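Local coordinates for CBS domain protein (Shewanella oneidensis, PDB 3LHH) that binds AMP between its paired CBS domains, the CBS-pair part of a predicted membrane protein of the CorC/HlyC-associated family, whose wider function probably includes FAD binding, at residues N115-P120 against R133-Q138; T69-P74 against Q96-S101; I54-L59 against N83-M88. One frame throughout, in Å; residues are numbered along the deposited sequence.

Interaction 1: N115-P120 against R133-Q138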
ATOM      1  N   ASN A 115       5.985   3.307  -7.617  1.00 45.14           N
ATOM      2  CA  ASN A 115       6.537   4.049  -6.487  1.00 53.79           C
ATOM      3  C   ASN A 115       5.562   4.251  -5.340  1.00 48.71           C
ATOM      4  O   ASN A 115       4.369   4.376  -5.544  1.00 54.87           O
ATOM      5  CB  ASN A 115       7.069   5.418  -6.929  1.00 68.94           C
ATOM      6  CG  ASN A 115       7.585   6.237  -5.759  1.00 78.11           C
ATOM      7  OD1 ASN A 115       8.428   5.769  -4.991  1.00 80.79           O
ATOM      8  ND2 ASN A 115       7.070   7.456  -5.604  1.00 82.24           N
ATOM      9  N   CYS A 116       6.096   4.312  -4.130  1.00 59.97           N
ATOM     10  CA  CYS A 116       5.292   4.478  -2.936  1.00 58.52           C
ATOM     11  C   CYS A 116       5.784   5.691  -2.173  1.00 59.54           C
ATOM     12  O   CYS A 116       6.994   5.913  -2.068  1.00 63.58           O
ATOM     13  CB  CYS A 116       5.439   3.241  -2.052  1.00 62.65           C
ATOM     14  SG  CYS A 116       7.132   2.971  -1.439  1.00 85.19           S
ATOM     15  N   ASN A 117       4.859   6.483  -1.639  1.00 51.87           N
ATOM     16  CA  ASN A 117       5.259   7.622  -0.827  1.00 55.80           C
ATOM     17  C   ASN A 117       5.138   7.360   0.658  1.00 49.60           C
ATOM     18  O   ASN A 117       4.217   6.694   1.110  1.00 47.15           O
ATOM     19  CB  ASN A 117       4.493   8.881  -1.225  1.00 64.64           C
ATOM     20  CG  ASN A 117       4.967   9.440  -2.540  1.00 71.82           C
ATOM     21  OD1 ASN A 117       6.105   9.193  -2.957  1.00 72.11           O
ATOM     22  ND2 ASN A 117       4.101  10.183  -3.215  1.00 73.87           N
ATOM     23  N   PHE A 118       6.095   7.876   1.406  1.00 45.64           N
ATOM     24  CA  PHE A 118       6.079   7.799   2.853  1.00 49.76           C
ATOM     25  C   PHE A 118       5.739   9.164   3.436  1.00 55.39           C
ATOM     26  O   PHE A 118       6.110  10.189   2.877  1.00 54.70           O
ATOM     27  CB  PHE A 118       7.446   7.367   3.359  1.00 48.48           C
ATOM     28  CG  PHE A 118       7.812   5.966   2.978  1.00 54.40           C
ATOM     29  CD1 PHE A 118       8.380   5.697   1.743  1.00 58.84           C
ATOM     30  CD2 PHE A 118       7.602   4.920   3.862  1.00 50.17           C
ATOM     31  CE1 PHE A 118       8.728   4.410   1.390  1.00 62.86           C
ATOM     32  CE2 PHE A 118       7.954   3.623   3.527  1.00 56.77           C
ATOM     33  CZ  PHE A 118       8.514   3.363   2.282  1.00 63.78           C
ATOM     34  N   VAL A 119       5.036   9.168   4.561  1.00 51.43           N
ATOM     35  CA  VAL A 119       4.772  10.394   5.287  1.00 50.75           C
ATOM     36  C   VAL A 119       4.954  10.174   6.783  1.00 51.71           C
ATOM     37  O   VAL A 119       4.767   9.062   7.273  1.00 55.75           O
ATOM     38  CB  VAL A 119       3.362  10.887   5.017  1.00 51.97           C
ATOM     39  CG1 VAL A 119       3.199  11.200   3.531  1.00 45.52           C
ATOM     40  CG2 VAL A 119       2.349   9.853   5.491  1.00 46.10           C
ATOM     41  N   PRO A 120       5.323  11.237   7.517  1.00 49.16           N
ATOM     42  CA  PRO A 120       5.497  11.114   8.965  1.00 49.71           C
ATOM     43  C   PRO A 120       4.155  10.934   9.646  1.00 48.55           C
ATOM     44  O   PRO A 120       3.147  11.461   9.174  1.00 48.73           O
ATOM     45  CB  PRO A 120       6.067  12.484   9.376  1.00 59.84           C
ATOM     46  CG  PRO A 120       6.276  13.261   8.102  1.00 57.12           C
ATOM     47  CD  PRO A 120       5.440  12.630   7.055  1.00 46.00           C
ATOM     48  N   ARG A 133      -4.241  14.668  -2.477  1.00 31.93           N
ATOM     49  CA  ARG A 133      -4.697  15.436  -3.626  1.00 37.86           C
ATOM     50  C   ARG A 133      -3.532  15.826  -4.552  1.00 44.08           C
ATOM     51  O   ARG A 133      -3.592  15.625  -5.764  1.00 47.70           O
ATOM     52  CB  ARG A 133      -5.461  16.668  -3.137  1.00 34.36           C
ATOM     53  CG  ARG A 133      -6.636  16.282  -2.208  1.00 33.78           C
ATOM     54  CD  ARG A 133      -7.573  17.449  -1.971  1.00 37.84           C
ATOM     55  NE  ARG A 133      -8.101  17.910  -3.245  1.00 43.12           N
ATOM     56  CZ  ARG A 133      -7.902  19.115  -3.752  1.00 39.45           C
ATOM     57  NH1 ARG A 133      -7.203  20.013  -3.076  1.00 36.63           N
ATOM     58  NH2 ARG A 133      -8.407  19.422  -4.943  1.00 37.43           N
ATOM     59  N   THR A 134      -2.470  16.366  -3.969  1.00 44.07           N
ATOM     60  CA  THR A 134      -1.267  16.745  -4.713  1.00 50.30           C
ATOM     61  C   THR A 134      -0.640  15.583  -5.489  1.00 46.00           C
ATOM     62  O   THR A 134      -0.282  15.722  -6.658  1.00 45.96           O
ATOM     63  CB  THR A 134      -0.186  17.280  -3.753  1.00 54.00           C
ATOM     64  OG1 THR A 134      -0.679  18.440  -3.077  1.00 56.28           O
ATOM     65  CG2 THR A 134       1.077  17.627  -4.511  1.00 58.01           C
ATOM     66  N   THR A 135      -0.480  14.444  -4.825  1.00 37.28           N
ATOM     67  CA  THR A 135       0.253  13.332  -5.422  1.00 44.75           C
ATOM     68  C   THR A 135      -0.644  12.489  -6.318  1.00 47.19           C
ATOM     69  O   THR A 135      -0.173  11.850  -7.251  1.00 47.36           O
ATOM     70  CB  THR A 135       0.909  12.416  -4.352  1.00 42.44           C
ATOM     71  OG1 THR A 135      -0.097  11.911  -3.473  1.00 39.21           O
ATOM     72  CG2 THR A 135       1.942  13.191  -3.537  1.00 48.38           C
ATOM     73  N   GLY A 136      -1.942  12.504  -6.044  1.00 39.59           N
ATOM     74  CA  GLY A 136      -2.856  11.605  -6.726  1.00 41.86           C
ATOM     75  C   GLY A 136      -2.661  10.139  -6.349  1.00 43.44           C
ATOM     76  O   GLY A 136      -3.066   9.240  -7.085  1.00 46.38           O
ATOM     77  N   SER A 137      -2.059   9.897  -5.190  1.00 43.90           N
ATOM     78  CA  SER A 137      -1.798   8.536  -4.715  1.00 39.43           C
ATOM     79  C   SER A 137      -3.062   7.869  -4.176  1.00 36.90           C
ATOM     80  O   SER A 137      -3.940   8.528  -3.627  1.00 37.82           O
ATOM     81  CB  SER A 137      -0.746   8.557  -3.591  1.00 41.77           C
ATOM     82  OG  SER A 137       0.546   8.878  -4.069  1.00 54.84           O
ATOM     83  N   GLN A 138      -3.155   6.554  -4.308  1.00 37.58           N
ATOM     84  CA  GLN A 138      -4.273   5.811  -3.732  0.50 39.62           C
ATOM     85  C   GLN A 138      -3.904   5.330  -2.331  1.00 38.68           C
ATOM     86  O   GLN A 138      -4.761   5.155  -1.479  1.00 35.42           O
ATOM     87  CB  GLN A 138      -4.654   4.625  -4.623  0.50 44.23           C
ATOM     88  CG  GLN A 138      -5.095   5.016  -6.033  0.50 50.26           C
ATOM     89  CD  GLN A 138      -4.071   4.655  -7.099  0.50 57.23           C
ATOM     90  OE1 GLN A 138      -2.862   4.815  -6.905  0.50 58.03           O
ATOM     91  NE2 GLN A 138      -4.554   4.166  -8.236  0.50 58.65           N
TER
HETATM   92  O   HOH W   1       2.216   6.628  -2.516  1.00 55.15           O

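Interaction 2: T69-P74 against Q96-S101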
ATOM      1  N   THR A  69      -1.220 -15.139  -2.563  1.00 34.22           N
ATOM      2  CA  THR A  69      -1.544 -14.049  -1.651  1.00 34.21           C
ATOM      3  C   THR A  69      -2.566 -13.121  -2.306  1.00 31.03           C
ATOM      4  O   THR A  69      -3.544 -12.690  -1.692  1.00 25.68           O
ATOM      5  CB  THR A  69      -0.291 -13.209  -1.289  1.00 38.90           C
ATOM      6  OG1 THR A  69       0.693 -14.043  -0.659  1.00 33.52           O
ATOM      7  CG2 THR A  69      -0.678 -12.072  -0.339  1.00 32.99           C
ATOM      8  N   VAL A  70      -2.357 -12.818  -3.574  1.00 30.86           N
ATOM      9  CA  VAL A  70      -3.271 -11.892  -4.244  1.00 32.17           C
ATOM     10  C   VAL A  70      -4.663 -12.517  -4.440  1.00 33.35           C
ATOM     11  O   VAL A  70      -5.697 -11.880  -4.204  1.00 39.24           O
ATOM     12  CB  VAL A  70      -2.684 -11.411  -5.581  1.00 31.36           C
ATOM     13  CG1 VAL A  70      -3.744 -10.715  -6.402  1.00 33.15           C
ATOM     14  CG2 VAL A  70      -1.478 -10.460  -5.312  1.00 24.39           C
HETATM   15  N   MSE A  71      -4.677 -13.775  -4.851  1.00 28.40           N
HETATM   16  CA  MSE A  71      -5.916 -14.516  -5.106  0.50 29.34           C
HETATM   17  C   MSE A  71      -6.756 -14.705  -3.862  1.00 30.10           C
HETATM   18  O   MSE A  71      -7.955 -14.942  -3.940  1.00 41.82           O
HETATM   19  CB  MSE A  71      -5.608 -15.892  -5.688  0.50 32.40           C
HETATM   20  CG  MSE A  71      -5.311 -15.868  -7.165  0.50 39.90           C
HETATM   21 SE   MSE A  71      -6.631 -14.779  -8.100  0.50 51.81          SE
HETATM   22  CE  MSE A  71      -8.264 -15.709  -7.596  0.50 21.43           C
ATOM     23  N   GLN A  72      -6.122 -14.623  -2.701  1.00 30.29           N
ATOM     24  CA  GLN A  72      -6.835 -14.861  -1.442  1.00 32.24           C
ATOM     25  C   GLN A  72      -7.223 -13.572  -0.732  1.00 33.47           C
ATOM     26  O   GLN A  72      -7.560 -13.567   0.462  1.00 34.98           O
ATOM     27  CB  GLN A  72      -6.014 -15.780  -0.529  1.00 34.20           C
ATOM     28  CG  GLN A  72      -5.865 -17.192  -1.127  1.00 41.07           C
ATOM     29  CD  GLN A  72      -5.064 -18.141  -0.255  1.00 55.07           C
ATOM     30  OE1 GLN A  72      -3.960 -18.533  -0.615  1.00 58.56           O
ATOM     31  NE2 GLN A  72      -5.628 -18.530   0.889  1.00 59.76           N
ATOM     32  N   SER A  73      -7.199 -12.483  -1.485  1.00 28.74           N
ATOM     33  CA  SER A  73      -7.525 -11.165  -0.957  1.00 31.48           C
ATOM     34  C   SER A  73      -8.396 -10.392  -1.955  1.00 31.27           C
ATOM     35  O   SER A  73      -8.271 -10.591  -3.165  1.00 33.48           O
ATOM     36  CB  SER A  73      -6.227 -10.398  -0.683  1.00 41.09           C
ATOM     37  OG  SER A  73      -6.510  -9.053  -0.368  1.00 42.88           O
ATOM     38  N   PRO A  74      -9.290  -9.517  -1.452  1.00 32.98           N
ATOM     39  CA  PRO A  74     -10.087  -8.632  -2.320  1.00 28.97           C
ATOM     40  C   PRO A  74      -9.341  -7.342  -2.740  1.00 30.53           C
ATOM     41  O   PRO A  74      -9.794  -6.669  -3.660  1.00 38.49           O
ATOM     42  CB  PRO A  74     -11.279  -8.237  -1.432  1.00 33.83           C
ATOM     43  CG  PRO A  74     -10.880  -8.625   0.000  1.00 38.73           C
ATOM     44  CD  PRO A  74      -9.479  -9.192  -0.031  1.00 34.02           C
ATOM     45  N   GLN A  96      -3.178  -5.701 -12.702  1.00 45.83           N
ATOM     46  CA  GLN A  96      -2.082  -5.781 -13.646  1.00 38.71           C
ATOM     47  C   GLN A  96      -1.364  -7.112 -13.513  1.00 42.66           C
ATOM     48  O   GLN A  96      -1.058  -7.767 -14.510  1.00 49.76           O
ATOM     49  CB  GLN A  96      -1.106  -4.630 -13.447  1.00 43.33           C
ATOM     50  CG  GLN A  96      -0.001  -4.614 -14.487  1.00 55.17           C
ATOM     51  CD  GLN A  96       1.025  -3.505 -14.267  1.00 60.30           C
ATOM     52  OE1 GLN A  96       1.012  -2.812 -13.244  1.00 58.82           O
ATOM     53  NE2 GLN A  96       1.925  -3.340 -15.233  1.00 53.00           N
ATOM     54  N   LEU A  97      -1.115  -7.517 -12.273  1.00 34.48           N
ATOM     55  CA  LEU A  97      -0.362  -8.727 -12.003  1.00 32.21           C
ATOM     56  C   LEU A  97      -1.135  -9.893 -12.602  1.00 43.53           C
ATOM     57  O   LEU A  97      -0.595 -10.725 -13.334  1.00 38.69           O
ATOM     58  CB  LEU A  97      -0.255  -8.915 -10.498  1.00 42.63           C
ATOM     59  CG  LEU A  97       1.002  -9.559  -9.925  1.00 51.00           C
ATOM     60  CD1 LEU A  97       0.637 -10.247  -8.650  1.00 50.97           C
ATOM     61  CD2 LEU A  97       1.639 -10.522 -10.902  1.00 50.83           C
ATOM     62  N   LEU A  98      -2.421  -9.941 -12.278  1.00 41.82           N
ATOM     63  CA  LEU A  98      -3.266 -11.022 -12.732  1.00 43.52           C
ATOM     64  C   LEU A  98      -3.474 -10.939 -14.229  1.00 50.64           C
ATOM     65  O   LEU A  98      -3.431 -11.955 -14.917  1.00 50.84           O
ATOM     66  CB  LEU A  98      -4.612 -10.938 -12.051  1.00 46.29           C
ATOM     67  CG  LEU A  98      -4.503 -11.028 -10.543  1.00 39.05           C
ATOM     68  CD1 LEU A  98      -5.858 -10.714  -9.960  1.00 38.90           C
ATOM     69  CD2 LEU A  98      -4.011 -12.421 -10.136  1.00 37.25           C
ATOM     70  N   SER A  99      -3.711  -9.728 -14.729  1.00 52.48           N
ATOM     71  CA  SER A  99      -3.857  -9.530 -16.167  1.00 61.10           C
ATOM     72  C   SER A  99      -2.677 -10.159 -16.865  1.00 58.26           C
ATOM     73  O   SER A  99      -2.850 -11.014 -17.728  1.00 58.43           O
ATOM     74  CB  SER A  99      -3.925  -8.044 -16.538  1.00 65.43           C
ATOM     75  OG  SER A  99      -5.169  -7.480 -16.171  1.00 72.10           O
ATOM     76  N   GLU A 100      -1.478  -9.728 -16.481  1.00 55.30           N
ATOM     77  CA  GLU A 100      -0.250 -10.167 -17.132  1.00 58.70           C
ATOM     78  C   GLU A 100       0.145 -11.591 -16.780  1.00 63.82           C
ATOM     79  O   GLU A 100       1.110 -12.121 -17.322  1.00 71.86           O
ATOM     80  CB  GLU A 100       0.897  -9.251 -16.748  1.00 66.98           C
ATOM     81  CG  GLU A 100       0.815  -7.870 -17.345  1.00 77.18           C
ATOM     82  CD  GLU A 100       2.119  -7.128 -17.196  1.00 83.59           C
ATOM     83  OE1 GLU A 100       2.175  -5.932 -17.556  1.00 90.05           O
ATOM     84  OE2 GLU A 100       3.092  -7.749 -16.717  1.00 83.41           O
ATOM     85  N   SER A 101      -0.567 -12.199 -15.842  1.00 57.76           N
ATOM     86  CA  SER A 101      -0.301 -13.585 -15.503  1.00 50.44           C
ATOM     87  C   SER A 101      -1.177 -14.460 -16.384  1.00 56.32           C
ATOM     88  O   SER A 101      -0.697 -15.369 -17.058  1.00 65.25           O
ATOM     89  CB  SER A 101      -0.609 -13.850 -14.038  1.00 42.42           C
ATOM     90  OG  SER A 101       0.023 -15.038 -13.627  1.00 52.35           O
TER

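Interaction 3: I54-L59 against N83-M88. With AMP (adenosine monophosphate), chain B.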
ATOM      1  N   ILE A  54      -1.616  -5.089   7.327  1.00 38.08           N
ATOM      2  CA  ILE A  54      -1.212  -4.899   5.935  1.00 33.11           C
ATOM      3  C   ILE A  54      -0.992  -6.207   5.194  1.00 38.25           C
ATOM      4  O   ILE A  54      -0.223  -7.051   5.638  1.00 35.27           O
ATOM      5  CB  ILE A  54       0.085  -4.073   5.797  1.00 38.10           C
ATOM      6  CG1 ILE A  54      -0.126  -2.634   6.280  1.00 36.22           C
ATOM      7  CG2 ILE A  54       0.545  -4.076   4.351  1.00 30.07           C
ATOM      8  CD1 ILE A  54       1.098  -1.747   6.110  1.00 36.21           C
ATOM      9  N   VAL A  55      -1.647  -6.365   4.046  1.00 32.93           N
ATOM     10  CA  VAL A  55      -1.449  -7.547   3.212  1.00 28.04           C
ATOM     11  C   VAL A  55      -0.471  -7.177   2.120  1.00 35.25           C
ATOM     12  O   VAL A  55      -0.726  -6.239   1.371  1.00 40.83           O
ATOM     13  CB  VAL A  55      -2.781  -8.000   2.565  1.00 27.80           C
ATOM     14  CG1 VAL A  55      -2.547  -9.157   1.623  1.00 29.74           C
ATOM     15  CG2 VAL A  55      -3.803  -8.360   3.641  1.00 24.69           C
ATOM     16  N   PHE A  56       0.642  -7.899   2.018  1.00 31.41           N
ATOM     17  CA  PHE A  56       1.755  -7.444   1.181  1.00 31.76           C
ATOM     18  C   PHE A  56       2.388  -8.553   0.349  1.00 32.22           C
ATOM     19  O   PHE A  56       2.220  -9.733   0.645  1.00 36.15           O
ATOM     20  CB  PHE A  56       2.833  -6.768   2.042  1.00 37.99           C
ATOM     21  CG  PHE A  56       3.524  -7.704   3.007  1.00 39.80           C
ATOM     22  CD1 PHE A  56       3.055  -7.852   4.303  1.00 40.52           C
ATOM     23  CD2 PHE A  56       4.653  -8.415   2.623  1.00 44.07           C
ATOM     24  CE1 PHE A  56       3.689  -8.705   5.198  1.00 40.67           C
ATOM     25  CE2 PHE A  56       5.293  -9.278   3.507  1.00 44.54           C
ATOM     26  CZ  PHE A  56       4.810  -9.421   4.797  1.00 46.07           C
ATOM     27  N   LEU A  57       3.099  -8.168  -0.703  1.00 31.38           N
ATOM     28  CA  LEU A  57       3.841  -9.125  -1.516  1.00 34.74           C
ATOM     29  C   LEU A  57       5.351  -9.055  -1.231  1.00 34.21           C
ATOM     30  O   LEU A  57       5.876  -7.996  -0.896  1.00 34.05           O
ATOM     31  CB  LEU A  57       3.558  -8.883  -2.994  1.00 35.12           C
ATOM     32  CG  LEU A  57       2.076  -8.826  -3.390  1.00 29.73           C
ATOM     33  CD1 LEU A  57       1.943  -8.774  -4.899  1.00 24.79           C
ATOM     34  CD2 LEU A  57       1.311  -9.999  -2.839  1.00 32.16           C
ATOM     35  N   ASP A  58       6.039 -10.187  -1.345  1.00 37.19           N
ATOM     36  CA  ASP A  58       7.467 -10.263  -1.009  1.00 38.27           C
ATOM     37  C   ASP A  58       8.248 -10.650  -2.257  1.00 36.52           C
ATOM     38  O   ASP A  58       8.074 -11.729  -2.826  1.00 35.61           O
ATOM     39  CB  ASP A  58       7.704 -11.265   0.133  1.00 43.28           C
ATOM     40  CG  ASP A  58       9.142 -11.232   0.699  1.00 44.98           C
ATOM     41  OD1 ASP A  58      10.102 -10.876  -0.024  1.00 39.64           O
ATOM     42  OD2 ASP A  58       9.306 -11.593   1.888  1.00 42.86           O
ATOM     43  N   LEU A  59       9.083  -9.730  -2.701  1.00 32.73           N
ATOM     44  CA  LEU A  59       9.906  -9.951  -3.870  1.00 37.97           C
ATOM     45  C   LEU A  59      10.899 -11.078  -3.665  1.00 34.51           C
ATOM     46  O   LEU A  59      11.444 -11.588  -4.635  1.00 33.15           O
ATOM     47  CB  LEU A  59      10.683  -8.679  -4.206  1.00 40.37           C
ATOM     48  CG  LEU A  59       9.867  -7.571  -4.834  1.00 48.69           C
ATOM     49  CD1 LEU A  59      10.764  -6.383  -5.122  1.00 56.01           C
ATOM     50  CD2 LEU A  59       9.209  -8.089  -6.109  1.00 54.92           C
ATOM     51  N   ASN A  83      11.586  -9.401   2.057  1.00 42.66           N
ATOM     52  CA  ASN A  83      11.689 -10.105   3.335  1.00 48.05           C
ATOM     53  C   ASN A  83      10.652  -9.651   4.349  1.00 45.02           C
ATOM     54  O   ASN A  83       9.942 -10.464   4.930  1.00 48.15           O
ATOM     55  CB  ASN A  83      13.101  -9.974   3.931  1.00 49.58           C
ATOM     56  CG  ASN A  83      14.183 -10.394   2.960  1.00 54.00           C
ATOM     57  OD1 ASN A  83      15.179  -9.689   2.774  1.00 57.53           O
ATOM     58  ND2 ASN A  83      13.984 -11.533   2.316  1.00 49.13           N
ATOM     59  N   ASN A  84      10.560  -8.347   4.567  1.00 43.95           N
ATOM     60  CA  ASN A  84       9.596  -7.834   5.523  1.00 43.30           C
ATOM     61  C   ASN A  84       9.171  -6.428   5.169  1.00 38.91           C
ATOM     62  O   ASN A  84       9.776  -5.763   4.334  1.00 39.51           O
ATOM     63  CB  ASN A  84      10.141  -7.884   6.963  1.00 42.05           C
ATOM     64  CG  ASN A  84      11.350  -6.977   7.165  1.00 53.35           C
ATOM     65  OD1 ASN A  84      11.219  -5.755   7.247  1.00 54.15           O
ATOM     66  ND2 ASN A  84      12.535  -7.577   7.250  1.00 51.16           N
ATOM     67  N   VAL A  85       8.133  -5.984   5.851  1.00 33.75           N
ATOM     68  CA  VAL A  85       7.446  -4.749   5.553  1.00 42.81           C
ATOM     69  C   VAL A  85       8.305  -3.508   5.846  1.00 49.77           C
ATOM     70  O   VAL A  85       8.023  -2.418   5.356  1.00 50.73           O
ATOM     71  CB  VAL A  85       6.104  -4.752   6.314  1.00 48.37           C
ATOM     72  CG1 VAL A  85       6.166  -3.877   7.542  1.00 43.75           C
ATOM     73  CG2 VAL A  85       4.970  -4.372   5.398  1.00 56.79           C
ATOM     74  N   ASP A  86       9.380  -3.684   6.611  1.00 45.97           N
ATOM     75  CA  ASP A  86      10.298  -2.577   6.891  1.00 46.39           C
ATOM     76  C   ASP A  86      11.336  -2.401   5.802  1.00 45.11           C
ATOM     77  O   ASP A  86      12.254  -1.600   5.931  1.00 47.97           O
ATOM     78  CB  ASP A  86      10.962  -2.736   8.260  1.00 50.54           C
ATOM     79  CG  ASP A  86       9.998  -2.468   9.391  1.00 60.25           C
ATOM     80  OD1 ASP A  86       9.685  -1.280   9.621  1.00 64.96           O
ATOM     81  OD2 ASP A  86       9.527  -3.441  10.021  1.00 58.07           O
ATOM     82  N   ASP A  87      11.192  -3.163   4.726  1.00 44.07           N
ATOM     83  CA  ASP A  87      11.989  -2.930   3.531  1.00 47.39           C
ATOM     84  C   ASP A  87      11.021  -2.836   2.355  1.00 42.08           C
ATOM     85  O   ASP A  87      11.030  -3.673   1.458  1.00 38.25           O
ATOM     86  CB  ASP A  87      13.029  -4.041   3.336  1.00 52.67           C
ATOM     87  CG  ASP A  87      14.032  -3.733   2.226  1.00 61.87           C
ATOM     88  OD1 ASP A  87      14.049  -2.591   1.709  1.00 63.01           O
ATOM     89  OD2 ASP A  87      14.809  -4.645   1.869  1.00 63.95           O
HETATM   90  N   MSE A  88      10.182  -1.803   2.381  1.00 41.19           N
HETATM   91  CA  MSE A  88       9.159  -1.593   1.363  1.00 44.09           C
HETATM   92  C   MSE A  88       9.783  -1.102   0.069  1.00 44.37           C
HETATM   93  O   MSE A  88      10.558  -0.154   0.068  1.00 46.03           O
HETATM   94  CB  MSE A  88       8.145  -0.557   1.833  1.00 44.60           C
HETATM   95  CG  MSE A  88       6.829  -0.644   1.108  1.00 42.54           C
HETATM   96 SE   MSE A  88       5.978  -2.236   1.750  0.55 57.00          SE
HETATM   97  CE  MSE A  88       5.418  -1.546   3.465  1.00 58.50           C
TER
HETATM   98  P   AMP B 171      -9.830  -2.319  -1.615  1.00 47.41           P
HETATM   99  O1P AMP B 171      -9.953  -3.622  -0.853  1.00 44.13           O
HETATM  100  O2P AMP B 171      -8.647  -2.287  -2.543  1.00 37.97           O
HETATM  101  O3P AMP B 171     -11.113  -1.790  -2.211  1.00 55.51           O
HETATM  102  O5' AMP B 171      -9.570  -1.297  -0.408  1.00 37.23           O
HETATM  103  C5' AMP B 171     -10.592  -1.078   0.569  1.00 41.40           C
HETATM  104  C4' AMP B 171      -9.974  -0.839   1.948  1.00 38.17           C
HETATM  105  O4' AMP B 171      -9.233  -1.984   2.401  1.00 42.59           O
HETATM  106  C3' AMP B 171      -8.952   0.293   1.950  1.00 45.41           C
HETATM  107  O3' AMP B 171      -9.555   1.595   2.070  1.00 43.61           O
HETATM  108  C2' AMP B 171      -8.091  -0.069   3.142  1.00 37.11           C
HETATM  109  O2' AMP B 171      -8.867   0.230   4.303  1.00 41.18           O
HETATM  110  C1' AMP B 171      -8.018  -1.582   3.060  1.00 36.75           C
HETATM  111  N9  AMP B 171      -6.879  -2.077   2.232  1.00 32.50           N
HETATM  112  C8  AMP B 171      -6.703  -1.868   0.911  1.00 39.06           C
HETATM  113  N7  AMP B 171      -5.587  -2.475   0.444  1.00 32.57           N
HETATM  114  C5  AMP B 171      -5.017  -3.091   1.497  1.00 28.07           C
HETATM  115  C6  AMP B 171      -3.818  -3.932   1.697  1.00 28.63           C
HETATM  116  N6  AMP B 171      -2.975  -4.227   0.670  1.00 27.84           N
HETATM  117  N1  AMP B 171      -3.598  -4.401   2.939  1.00 30.24           N
HETATM  118  C2  AMP B 171      -4.432  -4.121   3.968  1.00 32.12           C
HETATM  119  N3  AMP B 171      -5.539  -3.361   3.852  1.00 30.50           N
HETATM  120  C4  AMP B 171      -5.871  -2.828   2.659  1.00 29.70           C

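Interaction 1: N115-P120 against R133-Q138
N117 on strand 117-120 reaches the end of helix 125-135 at T135 and S137, within the beta-alpha-beta unit that runs from strand 117-120 through that helix to strand 139-143 of the second CBS domain. The N117 side chain leaves its CB toward the helix end, with CG anti to the carbonyl carbon (chi1 -73°), and packs on H131 of the helix. At the amide, N117 OD1 takes a weak hydrogen bond from N115 ND2 at 3.3 Å, within its own segment. N117 ND2 carries the contact across: it lies 3.7 Å from the methyl T135 CG2, the two side chains coming from opposite directions, and 3.9 Å from S137 OG, too long for a direct bond. The polar link is made by water instead: the backbone N of N117 donates to a water at 2.8 Å, and S137 OG lies 3.2 Å from the same water.

The helix end is organised by T135 OG1, which accepts from S137 N at 3.3 Å in an ST turn and is also bonded to the carbonyl of H131, one turn back. G136, between T135 and S137, has positive phi, 69°, which favours glycine. Only 74 Å² is buried in all. In T135, chi1 of 58° puts OG1 between the backbone N and the carbonyl carbon, and CG2 stands anti to the carbonyl carbon, the placement from which it meets N117 ND2.

Interaction 2: T69-P74 against Q96-S101
V70 and L98 meet because of how their first torsions are set. With chi1 of 167°, V70 places CG1 anti to the backbone N and CG2 anti to the carbonyl carbon, and the two methyls address different leucines. L98, with CG anti to its carbonyl carbon (chi1 -60°), presents both methyls to V70 CG1. V70 CG1 then lies 4.1 Å from L98 CD2 and equally far from L98 CD1, resting against both branches of the fork as the two side chains run alongside in opposite senses. V70 CG2 turns to the preceding leucine and meets L97 CD1 at 4.0 Å, where the side chains meet at a slant. V70 therefore touches two successive residues of the facing helix, one with each methyl.

M71, a selenomethionine, lies at the exposed margin. Its chain is bent at both later torsions, and SE comes within 4.1 Å of L98 CD2, the same methyl that V70 CG1 approaches. This residue was deposited in two conformers, so the selenium contact holds for one of them and is doubtful.

No hydrogen bond crosses between the segments. The V70 contacts lie at ordinary van der Waals distance, the nearest CA atoms, those of V70 and L98, are 8.5 Å apart, and 155 Å² is buried: a modest apolar helix-to-helix contact. Its inner side is the buried pair V70 and L97, whereas M71 is exposed.

Within the first CBS domain the contact joins the last turn of helix 63-71 to helix 94-102. V70 also packs on F78 of strand 77-81 and L57 of strand 57-58, and L97 on L67 of helix 63-71 and L107 of the following loop, which places both helices against one another beside the sheet.

Interaction 3: I54-L59 against N83-M88
D58 grips the backbone of N83 through its carboxylate, the closest approach of this contact. CG stands anti to the backbone N (chi1 -171°), which carries the carboxylate out to N83. N83 N donates to D58 OD1 at 3.0 Å with an N-H...O angle of 160°, arriving from above the carboxylate plane, 39° out of it. D58 OD1 also accepts from N60 N. With an alanine at D58, the amides of N83 and N60 would probably lose their shared acceptor and the start of the loop could shift.

The apolar part lies further along, where V85 CG2 sits over one face of the F56 ring, 4.1 Å from F56 CD1. These residues belong to the first CBS domain, where strand 57-58 edges a three-stranded sheet and residues 83-88 lie in the loop joining strands 77-81 and 88-93. The backbone just before F56 reads the adenine edge of AMP: V55 N donates to AMP N1 at 3.0 Å and AMP N6 donates to V55 O at 3.1 Å.

The solvent side is the turn itself: N83, N84 and D86 are exposed, and D86 forms a salt bridge with R51. There N84 OD1 accepts from D86 N at 2.8 Å, in the carbonyl plane on a lone pair, forming an Asx turn.

In the fold
Interactions 2 and 3 both fall within the first CBS domain and alternate along the chain. Their centres are 16 Å apart, and they touch where L57 CD2 meets V70 CG2 and T69 CG2, each at 3.8 Å. T69 CG2 also lies 4.0 Å from V55 CG1, connecting the helix of interaction 2 to V55, whose backbone pairs with the adenine. Interaction 1 belongs to the second CBS domain, across the chain's centre from the other two; it meets interaction 3 through F118 CZ and M88 CB, 4.0 Å apart. Interaction 3 contacts AMP directly, whereas the side chains of V70 and S137 stand about 9 and 13 Å from it.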